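PDB 5LK6: Alpha/beta hydrolase fold-3 domain protein from Sulfolobus islandicus, which probably hydrolyses carboxylic ester bonds, as a thermostable carboxylesterase or lipase built on the alpha/beta hydrolase fold. Local coordinates for residues K29-L34 with F82-V87; D48-G53 with N57-V62; R61-K66 with S89-C94. All blocks are in the same frame, centred on the assembly; numbering follows the deposited sequence.

Contact 1: residues K29-L34 with F82-V87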
loop_
_atom_site.group_PDB
_atom_site.type_symbol
_atom_site.label_atom_id
_atom_site.label_comp_id
_atom_site.label_asym_id
_atom_site.label_seq_id
_atom_site.Cartn_x
_atom_site.Cartn_y
_atom_site.Cartn_z
ATOM N N LYS A 29 -30.185 0.713 -7.229
ATOM C CA LYS A 29 -30.588 -0.476 -6.508
ATOM C C LYS A 29 -29.478 -1.516 -6.698
ATOM O O LYS A 29 -28.958 -2.075 -5.697
ATOM C CB LYS A 29 -32.048 -0.944 -6.837
ATOM C CG LYS A 29 -32.476 -2.398 -6.452
ATOM C CD LYS A 29 -33.825 -2.591 -5.667
ATOM C CE LYS A 29 -35.130 -2.249 -6.414
ATOM N NZ LYS A 29 -35.774 -3.439 -7.052
ATOM N N ILE A 30 -29.058 -1.736 -7.938
ATOM C CA ILE A 30 -28.028 -2.756 -8.197
ATOM C C ILE A 30 -26.710 -2.466 -7.424
ATOM O O ILE A 30 -26.130 -3.401 -6.851
ATOM C CB ILE A 30 -27.771 -2.959 -9.703
ATOM C CG1 ILE A 30 -29.002 -3.602 -10.328
ATOM C CG2 ILE A 30 -26.523 -3.824 -9.935
ATOM C CD1 ILE A 30 -28.976 -3.611 -11.838
ATOM N N PHE A 31 -26.274 -1.193 -7.354
ATOM C CA PHE A 31 -25.051 -0.909 -6.625
ATOM C C PHE A 31 -25.241 -1.086 -5.104
ATOM O O PHE A 31 -24.349 -1.630 -4.460
ATOM C CB PHE A 31 -24.473 0.460 -6.971
ATOM C CG PHE A 31 -23.309 0.838 -6.126
ATOM C CD1 PHE A 31 -22.035 0.376 -6.446
ATOM C CD2 PHE A 31 -23.499 1.565 -4.963
ATOM C CE1 PHE A 31 -20.959 0.656 -5.635
ATOM C CE2 PHE A 31 -22.441 1.838 -4.127
ATOM C CZ PHE A 31 -21.167 1.396 -4.478
ATOM N N ARG A 32 -26.364 -0.596 -4.548
ATOM C CA ARG A 32 -26.793 -0.905 -3.152
ATOM C C ARG A 32 -26.685 -2.385 -2.819
ATOM O O ARG A 32 -26.156 -2.679 -1.762
ATOM C CB ARG A 32 -28.255 -0.518 -2.850
ATOM C CG ARG A 32 -28.500 0.791 -2.144
ATOM C CD ARG A 32 -29.733 0.749 -1.232
ATOM N NE ARG A 32 -29.973 2.096 -0.679
ATOM C CZ ARG A 32 -30.346 2.427 0.583
ATOM N NH1 ARG A 32 -30.548 1.509 1.559
ATOM N NH2 ARG A 32 -30.513 3.736 0.868
ATOM N N GLN A 33 -27.207 -3.275 -3.684
ATOM C CA GLN A 33 -27.181 -4.713 -3.445
ATOM C C GLN A 33 -25.772 -5.246 -3.435
ATOM O O GLN A 33 -25.429 -6.014 -2.555
ATOM C CB GLN A 33 -27.889 -5.509 -4.524
ATOM C CG GLN A 33 -29.378 -5.713 -4.329
ATOM C CD GLN A 33 -30.205 -5.902 -5.659
ATOM O OE1 GLN A 33 -29.679 -6.097 -6.805
ATOM N NE2 GLN A 33 -31.523 -5.807 -5.493
ATOM N N LEU A 34 -24.970 -4.898 -4.448
ATOM C CA LEU A 34 -23.576 -5.366 -4.504
ATOM C C LEU A 34 -22.717 -4.936 -3.293
ATOM O O LEU A 34 -21.883 -5.705 -2.837
ATOM C CB LEU A 34 -22.896 -4.929 -5.804
ATOM C CG LEU A 34 -23.477 -5.567 -7.073
ATOM C CD1 LEU A 34 -22.699 -5.035 -8.276
ATOM C CD2 LEU A 34 -23.497 -7.099 -7.047
ATOM N N PHE A 82 -21.144 10.572 -9.023
ATOM C CA PHE A 82 -22.008 11.700 -8.635
ATOM C C PHE A 82 -23.503 11.399 -8.808
ATOM O O PHE A 82 -24.313 12.326 -8.782
ATOM C CB PHE A 82 -21.667 12.986 -9.453
ATOM C CG PHE A 82 -20.210 13.369 -9.440
ATOM C CD1 PHE A 82 -19.669 14.084 -8.353
ATOM C CD2 PHE A 82 -19.375 13.045 -10.523
ATOM C CE1 PHE A 82 -18.331 14.465 -8.336
ATOM C CE2 PHE A 82 -18.046 13.424 -10.525
ATOM C CZ PHE A 82 -17.519 14.127 -9.417
ATOM N N VAL A 83 -23.841 10.146 -9.047
ATOM C CA VAL A 83 -25.163 9.738 -9.353
ATOM C C VAL A 83 -25.639 8.554 -8.463
ATOM O O VAL A 83 -26.798 8.513 -8.095
ATOM C CB VAL A 83 -25.285 9.328 -10.834
ATOM C CG1 VAL A 83 -26.646 8.752 -11.127
ATOM C CG2 VAL A 83 -25.037 10.516 -11.741
ATOM N N ILE A 84 -24.794 7.580 -8.164
ATOM C CA ILE A 84 -25.185 6.411 -7.349
ATOM C C ILE A 84 -24.375 6.443 -6.052
ATOM O O ILE A 84 -23.640 7.418 -5.774
ATOM C CB ILE A 84 -25.057 5.084 -8.113
ATOM C CG1 ILE A 84 -23.608 4.640 -8.286
ATOM C CG2 ILE A 84 -25.764 5.222 -9.447
ATOM C CD1 ILE A 84 -23.463 3.406 -9.167
ATOM N N GLY A 85 -24.589 5.422 -5.242
ATOM C CA GLY A 85 -24.024 5.398 -3.930
ATOM C C GLY A 85 -24.763 6.325 -2.989
ATOM O O GLY A 85 -25.580 7.162 -3.404
ATOM N N ASP A 86 -24.447 6.158 -1.713
ATOM C CA ASP A 86 -25.081 6.882 -0.585
ATOM C C ASP A 86 -24.556 6.316 0.727
ATOM O O ASP A 86 -23.866 5.313 0.748
ATOM C CB ASP A 86 -26.630 6.864 -0.614
ATOM C CG ASP A 86 -27.246 5.476 -0.678
ATOM O OD1 ASP A 86 -26.601 4.435 -0.380
ATOM O OD2 ASP A 86 -28.453 5.456 -1.025
ATOM N N VAL A 87 -24.858 7.004 1.814
ATOM C CA VAL A 87 -24.472 6.577 3.152
ATOM C C VAL A 87 -24.822 5.123 3.444
ATOM O O VAL A 87 -23.993 4.407 3.969
ATOM C CB VAL A 87 -25.041 7.547 4.178
ATOM C CG1 VAL A 87 -25.021 6.987 5.589
ATOM C CG2 VAL A 87 -24.221 8.819 4.143
#
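F31 and R32 of helix 24-36 face I84, G85 and D86 of the loop between strand 72-77 and helix 91-101, with the closest CA atoms, those of R32 and G85, 6.9 Å apart. Side chains bridge this separation. F31 directs CB at the loop and, with CG opposite its backbone N (chi1 173°), swings its ring along I84 and G85. Its CB lies 3.8 Å from CD1 of I84, and farther out its CE2 lies 3.9 Å from CA of G85. Both neighbours reach the ring obliquely, an aliphatic methyl and a backbone carbon, and the contact is plain apolar packing. I84 is also touched by V27 and R28 of the same helix, which places its side chain against a longer stretch of the helical surface. G85 offers only backbone to the aromatic ring, and its positive phi suits a residue without a side chain.

The polar half is looser. NH2 of R32 donates to OD2 of D86 at 3.3 Å, through a bent N-H...O angle of 138°. The guanidinium and carboxylate planes stand 89° apart and the donor comes from above the carboxylate, so one nitrogen makes this salt bridge, not a side-on pair. The other oxygen of D86, OD1, bonds to OG of S89, and that bond is the stronger tie on the carboxylate. R32 is exposed, and its pairing with D86 is consistent with a surface ion pair bordering the buried F31 patch. Segment 82-87 follows directly on an HGGG sequence in the same loop; by analogy with hormone-sensitive-lipase-like esterases that sequence probably supplies the oxyanion hole, and its continuation is packed here against an N-terminal helix.

Contact 2: residues D48-G53 with N57-V62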
loop_
_atom_site.group_PDB
_atom_site.type_symbol
_atom_site.label_atom_id
_atom_site.label_comp_id
_atom_site.label_asym_id
_atom_site.label_seq_id
_atom_site.Cartn_x
_atom_site.Cartn_y
_atom_site.Cartn_z
ATOM N N ASP A 48 -27.082 9.243 12.962
ATOM C CA ASP A 48 -27.317 10.071 11.794
ATOM C C ASP A 48 -27.486 11.502 12.248
ATOM O O ASP A 48 -28.051 11.725 13.261
ATOM C CB ASP A 48 -28.522 9.576 11.029
ATOM C CG ASP A 48 -28.274 8.212 10.364
ATOM O OD1 ASP A 48 -27.192 8.017 9.751
ATOM O OD2 ASP A 48 -29.171 7.327 10.406
ATOM N N ILE A 49 -26.927 12.460 11.523
ATOM C CA ILE A 49 -27.095 13.858 11.834
ATOM C C ILE A 49 -27.537 14.681 10.602
ATOM O O ILE A 49 -27.778 14.096 9.510
ATOM C CB ILE A 49 -25.841 14.432 12.518
ATOM C CG1 ILE A 49 -24.658 14.577 11.566
ATOM C CG2 ILE A 49 -25.460 13.555 13.669
ATOM C CD1 ILE A 49 -23.533 15.411 12.128
ATOM N N LYS A 50 -27.701 15.998 10.836
ATOM C CA LYS A 50 -28.208 16.975 9.871
ATOM C C LYS A 50 -27.284 18.152 9.931
ATOM O O LYS A 50 -27.243 18.817 10.946
ATOM C CB LYS A 50 -29.593 17.514 10.259
ATOM C CG LYS A 50 -30.713 16.509 10.357
ATOM C CD LYS A 50 -31.110 15.956 9.017
ATOM C CE LYS A 50 -32.557 15.489 9.084
ATOM N NZ LYS A 50 -32.813 14.313 8.216
ATOM N N ILE A 51 -26.565 18.430 8.852
ATOM C CA ILE A 51 -25.574 19.478 8.851
ATOM C C ILE A 51 -26.215 20.657 8.137
ATOM O O ILE A 51 -26.741 20.480 7.054
ATOM C CB ILE A 51 -24.289 19.018 8.135
ATOM C CG1 ILE A 51 -23.693 17.817 8.884
ATOM C CG2 ILE A 51 -23.292 20.168 8.039
ATOM C CD1 ILE A 51 -22.320 17.422 8.370
ATOM N N PRO A 52 -26.182 21.855 8.747
ATOM C CA PRO A 52 -26.817 23.021 8.143
ATOM C C PRO A 52 -25.987 23.635 6.989
ATOM O O PRO A 52 -25.191 24.558 7.182
ATOM C CB PRO A 52 -26.992 23.978 9.345
ATOM C CG PRO A 52 -25.851 23.681 10.226
ATOM C CD PRO A 52 -25.598 22.188 10.065
ATOM N N GLY A 53 -26.210 23.122 5.783
ATOM C CA GLY A 53 -25.497 23.584 4.602
ATOM C C GLY A 53 -25.951 24.921 4.049
ATOM O O GLY A 53 -27.076 25.304 4.237
ATOM N N ASN A 57 -30.035 20.974 3.647
ATOM C CA ASN A 57 -29.848 20.283 4.879
ATOM C C ASN A 57 -29.223 18.904 4.589
ATOM O O ASN A 57 -29.899 17.973 4.115
ATOM C CB ASN A 57 -31.176 20.173 5.630
ATOM C CG ASN A 57 -30.980 20.339 7.111
ATOM O OD1 ASN A 57 -30.962 19.357 7.864
ATOM N ND2 ASN A 57 -30.737 21.582 7.534
ATOM N N ILE A 58 -27.937 18.789 4.931
ATOM C CA ILE A 58 -27.059 17.658 4.547
ATOM C C ILE A 58 -26.990 16.488 5.560
ATOM O O ILE A 58 -26.405 16.625 6.654
ATOM C CB ILE A 58 -25.600 18.156 4.303
ATOM C CG1 ILE A 58 -25.567 19.296 3.307
ATOM C CG2 ILE A 58 -24.729 17.028 3.804
ATOM C CD1 ILE A 58 -24.378 20.190 3.533
ATOM N N ASN A 59 -27.527 15.332 5.181
ATOM C CA ASN A 59 -27.374 14.159 6.008
ATOM C C ASN A 59 -25.960 13.624 6.020
ATOM O O ASN A 59 -25.283 13.642 5.013
ATOM C CB ASN A 59 -28.287 13.071 5.566
ATOM C CG ASN A 59 -29.719 13.439 5.762
ATOM O OD1 ASN A 59 -30.057 14.416 6.444
ATOM N ND2 ASN A 59 -30.570 12.685 5.145
ATOM N N ALA A 60 -25.526 13.199 7.199
ATOM C CA ALA A 60 -24.260 12.565 7.401
ATOM C C ALA A 60 -24.489 11.472 8.391
ATOM O O ALA A 60 -25.401 11.540 9.183
ATOM C CB ALA A 60 -23.284 13.549 7.957
ATOM N N ARG A 61 -23.677 10.436 8.323
ATOM C CA ARG A 61 -23.687 9.406 9.341
ATOM C C ARG A 61 -22.319 9.404 10.052
ATOM O O ARG A 61 -21.279 9.387 9.411
ATOM C CB ARG A 61 -24.014 8.066 8.732
ATOM C CG ARG A 61 -23.817 6.911 9.699
ATOM C CD ARG A 61 -24.446 5.657 9.150
ATOM N NE ARG A 61 -25.877 5.843 8.991
ATOM C CZ ARG A 61 -26.697 4.971 8.413
ATOM N NH1 ARG A 61 -26.252 3.794 7.883
ATOM N NH2 ARG A 61 -27.990 5.290 8.341
ATOM N N VAL A 62 -22.363 9.437 11.385
ATOM C CA VAL A 62 -21.178 9.509 12.242
ATOM C C VAL A 62 -20.892 8.149 12.856
ATOM O O VAL A 62 -21.746 7.541 13.484
ATOM C CB VAL A 62 -21.352 10.542 13.331
ATOM C CG1 VAL A 62 -20.021 10.835 13.994
ATOM C CG2 VAL A 62 -21.958 11.821 12.743
#
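The antiparallel beta hairpin of strands 46-52 and 57-63 holds D48 to P52 against N57 to R61. The short strand axes approach to 4.5 Å with their directions 147° apart, and the ladder pairs I49 with A60 and I51 with I58 as hydrogen-bonded pairs. N of I49 reaches O of A60 at 2.9 Å, while the return bond from N of A60 to O of I49 is weak. The I51 pair is more even: its N lies 2.8 Å from O of I58, and N of I58 lies 3.0 Å from O of I51.

On the apolar face, CD1 of I51 meets CB of A60 at 4.0 Å, and CD1 of I49 comes equally near CG2 of V62. Helix 120-133 packs on this face, W131 touching both I49 and I51. The hairpin opens the mixed alpha/beta hydrolase sheet: strand 46-52 is outermost within the chain, and strand 57-63 joins strand 104-108, with A60 against V106.

The face carrying D48, K50, N57, N59 and R61 is mostly polar. D48 and R61 run side by side, pointing the same way, and R61 grips the carboxylate side-on with NE and NH2. NE meets OD1 of D48 at 2.7 Å, nearly straight (169°) and in the guanidinium plane, while NH2 takes OD2 on its syn lone pair at 3.1 Å. The two groups are turned only moderately against each other. A bend at chi3 (-62°) in an otherwise extended R61 chain turns NE back toward D48. Farther along this face, K50 lies beside N59, its NZ bonded weakly to OD1 of N59, and its CB rests against OD1 of N57. Next to the turn, CD1 of I58 packs on CA of G53, just after P52, the centre of an inverse gamma turn.

Contact 3: residues R61-K66 with S89-C94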
loop_
_atom_site.group_PDB
_atom_site.type_symbol
_atom_site.label_atom_id
_atom_site.label_comp_id
_atom_site.label_asym_id
_atom_site.label_seq_id
_atom_site.Cartn_x
_atom_site.Cartn_y
_atom_site.Cartn_z
ATOM N N ARG A 61 -23.677 10.436 8.323
ATOM C CA ARG A 61 -23.687 9.406 9.341
ATOM C C ARG A 61 -22.319 9.404 10.052
ATOM O O ARG A 61 -21.279 9.387 9.411
ATOM C CB ARG A 61 -24.014 8.066 8.732
ATOM C CG ARG A 61 -23.817 6.911 9.699
ATOM C CD ARG A 61 -24.446 5.657 9.150
ATOM N NE ARG A 61 -25.877 5.843 8.991
ATOM C CZ ARG A 61 -26.697 4.971 8.413
ATOM N NH1 ARG A 61 -26.252 3.794 7.883
ATOM N NH2 ARG A 61 -27.990 5.290 8.341
ATOM N N VAL A 62 -22.363 9.437 11.385
ATOM C CA VAL A 62 -21.178 9.509 12.242
ATOM C C VAL A 62 -20.892 8.149 12.856
ATOM O O VAL A 62 -21.746 7.541 13.484
ATOM C CB VAL A 62 -21.352 10.542 13.331
ATOM C CG1 VAL A 62 -20.021 10.835 13.994
ATOM C CG2 VAL A 62 -21.958 11.821 12.743
ATOM N N TYR A 63 -19.697 7.652 12.595
ATOM C CA TYR A 63 -19.230 6.395 13.182
ATOM C C TYR A 63 -18.112 6.732 14.181
ATOM O O TYR A 63 -17.127 7.453 13.844
ATOM C CB TYR A 63 -18.664 5.488 12.099
ATOM C CG TYR A 63 -19.566 5.202 10.940
ATOM C CD1 TYR A 63 -19.707 6.110 9.876
ATOM C CD2 TYR A 63 -20.224 4.012 10.859
ATOM C CE1 TYR A 63 -20.506 5.811 8.767
ATOM C CE2 TYR A 63 -21.045 3.714 9.790
ATOM C CZ TYR A 63 -21.183 4.604 8.736
ATOM O OH TYR A 63 -22.000 4.237 7.679
ATOM N N LEU A 64 -18.272 6.251 15.413
ATOM C CA LEU A 64 -17.173 6.345 16.395
ATOM C C LEU A 64 -16.552 4.979 16.485
ATOM O O LEU A 64 -17.224 3.972 16.260
ATOM C CB LEU A 64 -17.644 6.774 17.769
ATOM C CG LEU A 64 -18.462 8.054 17.988
ATOM C CD1 LEU A 64 -18.860 8.038 19.458
ATOM C CD2 LEU A 64 -17.764 9.378 17.643
ATOM N N PRO A 65 -15.262 4.926 16.785
ATOM C CA PRO A 65 -14.646 3.635 17.064
ATOM C C PRO A 65 -14.872 3.196 18.524
ATOM O O PRO A 65 -15.421 3.956 19.360
ATOM C CB PRO A 65 -13.180 3.899 16.809
ATOM C CG PRO A 65 -13.013 5.357 17.159
ATOM C CD PRO A 65 -14.322 6.041 16.926
ATOM N N LYS A 66 -14.470 1.953 18.794
ATOM C CA LYS A 66 -14.531 1.359 20.133
ATOM C C LYS A 66 -13.539 2.022 21.050
ATOM O O LYS A 66 -13.896 2.401 22.138
ATOM C CB LYS A 66 -14.339 -0.151 20.068
ATOM C CG LYS A 66 -15.646 -0.791 19.665
ATOM C CD LYS A 66 -15.630 -2.295 19.621
ATOM C CE LYS A 66 -17.051 -2.797 19.879
ATOM N NZ LYS A 66 -17.337 -4.107 19.232
ATOM N N SER A 89 -25.454 2.467 1.375
ATOM C CA SER A 89 -24.615 1.572 0.563
ATOM C C SER A 89 -23.136 1.581 0.973
ATOM O O SER A 89 -22.481 0.564 0.832
ATOM C CB SER A 89 -24.717 1.904 -0.936
ATOM O OG SER A 89 -24.236 3.218 -1.286
ATOM N N TYR A 90 -22.632 2.699 1.490
ATOM C CA TYR A 90 -21.229 2.817 1.894
ATOM C C TYR A 90 -20.926 2.425 3.346
ATOM O O TYR A 90 -19.771 2.541 3.831
ATOM C CB TYR A 90 -20.699 4.227 1.561
ATOM C CG TYR A 90 -20.078 4.229 0.160
ATOM C CD1 TYR A 90 -20.860 4.020 -0.976
ATOM C CD2 TYR A 90 -18.733 4.354 -0.011
ATOM C CE1 TYR A 90 -20.300 3.984 -2.228
ATOM C CE2 TYR A 90 -18.171 4.318 -1.266
ATOM C CZ TYR A 90 -18.967 4.133 -2.366
ATOM O OH TYR A 90 -18.374 4.102 -3.588
ATOM N N ASP A 91 -21.950 1.917 4.021
ATOM C CA ASP A 91 -21.895 1.729 5.425
ATOM C C ASP A 91 -20.870 0.603 5.797
ATOM O O ASP A 91 -20.074 0.789 6.722
ATOM C CB ASP A 91 -23.334 1.499 5.955
ATOM C CG ASP A 91 -23.404 1.347 7.504
ATOM O OD1 ASP A 91 -23.521 2.385 8.227
ATOM O OD2 ASP A 91 -23.333 0.152 7.934
ATOM N N PRO A 92 -20.868 -0.525 5.063
ATOM C CA PRO A 92 -19.808 -1.489 5.316
ATOM C C PRO A 92 -18.365 -0.964 5.161
ATOM O O PRO A 92 -17.498 -1.234 6.007
ATOM C CB PRO A 92 -20.088 -2.601 4.305
ATOM C CG PRO A 92 -21.553 -2.550 4.109
ATOM C CD PRO A 92 -21.867 -1.072 4.134
ATOM N N LEU A 93 -18.111 -0.202 4.117
ATOM C CA LEU A 93 -16.777 0.336 3.944
ATOM C C LEU A 93 -16.429 1.344 5.040
ATOM O O LEU A 93 -15.301 1.361 5.521
ATOM C CB LEU A 93 -16.669 0.970 2.559
ATOM C CG LEU A 93 -15.376 1.683 2.203
ATOM C CD1 LEU A 93 -14.181 0.766 2.273
ATOM C CD2 LEU A 93 -15.525 2.262 0.804
ATOM N N CYS A 94 -17.380 2.202 5.395
ATOM C CA CYS A 94 -17.087 3.293 6.299
ATOM C C CYS A 94 -16.853 2.717 7.661
ATOM O O CYS A 94 -15.990 3.183 8.372
ATOM C CB CYS A 94 -18.203 4.312 6.362
ATOM S SG CYS A 94 -18.175 5.446 4.965
#
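Y63 reaches from strand 57-63 to D91 and C94 at the start of helix 91-101. Its CB points at the helix, and CG sits beside the backbone N (chi1 -54°), laying the ring along the first helical turn. Along one side CE1 is 3.7 Å from CB of C94, and SG of C94 stands obliquely off the ring, 5.4 Å from its centroid. Along the other, CE2 comes 3.2 Å from OD1 of D91, at the ring edge. At the tip, OH bonds to the same OD1; the refined separation is very short, and at this resolution its exact value is doubtful. OD1 has a second donor, NH1 of R61 at 3.1 Å (159°), which arrives from above the carboxylate plane although OD1 lies in the guanidinium plane. The same NH1 also pairs with E88, while NE is held by D48. OD2 of D91 pairs with R95. An alanine at R61 is likely to leave OD1 of D91 with one donor fewer and D48 and E88 without the cation they share. The arrangement is the strand-to-helix packing of an alpha/beta hydrolase core, with a buried tyrosine and aspartate joining the hairpin to the helix after strand 72-77.

How the contacts relate
Contacts 2 and 3 share R61 and V62 on strand 57-63, with centres about 14 Å apart: R61 turns NE and NH2 to D48 in contact 2 and NH1 to D91 in contact 3. Contact 1, centred about 16 Å from contact 3, meets it directly, CZ of F31 lying 3.5 Å from CE1 of Y90. It meets both others through CG1 of V87, 3.5 Å from CB of R61. In sequence, contact 2 is nested within the loop that contact 1 closes, whereas contacts 1 and 3 interleave. Toward the probable S151-H274-D244 triad, I84 of contact 1 lies near without touching; Y90, in the segment of contact 3, hydrogen-bonds D150, beside the presumed nucleophile.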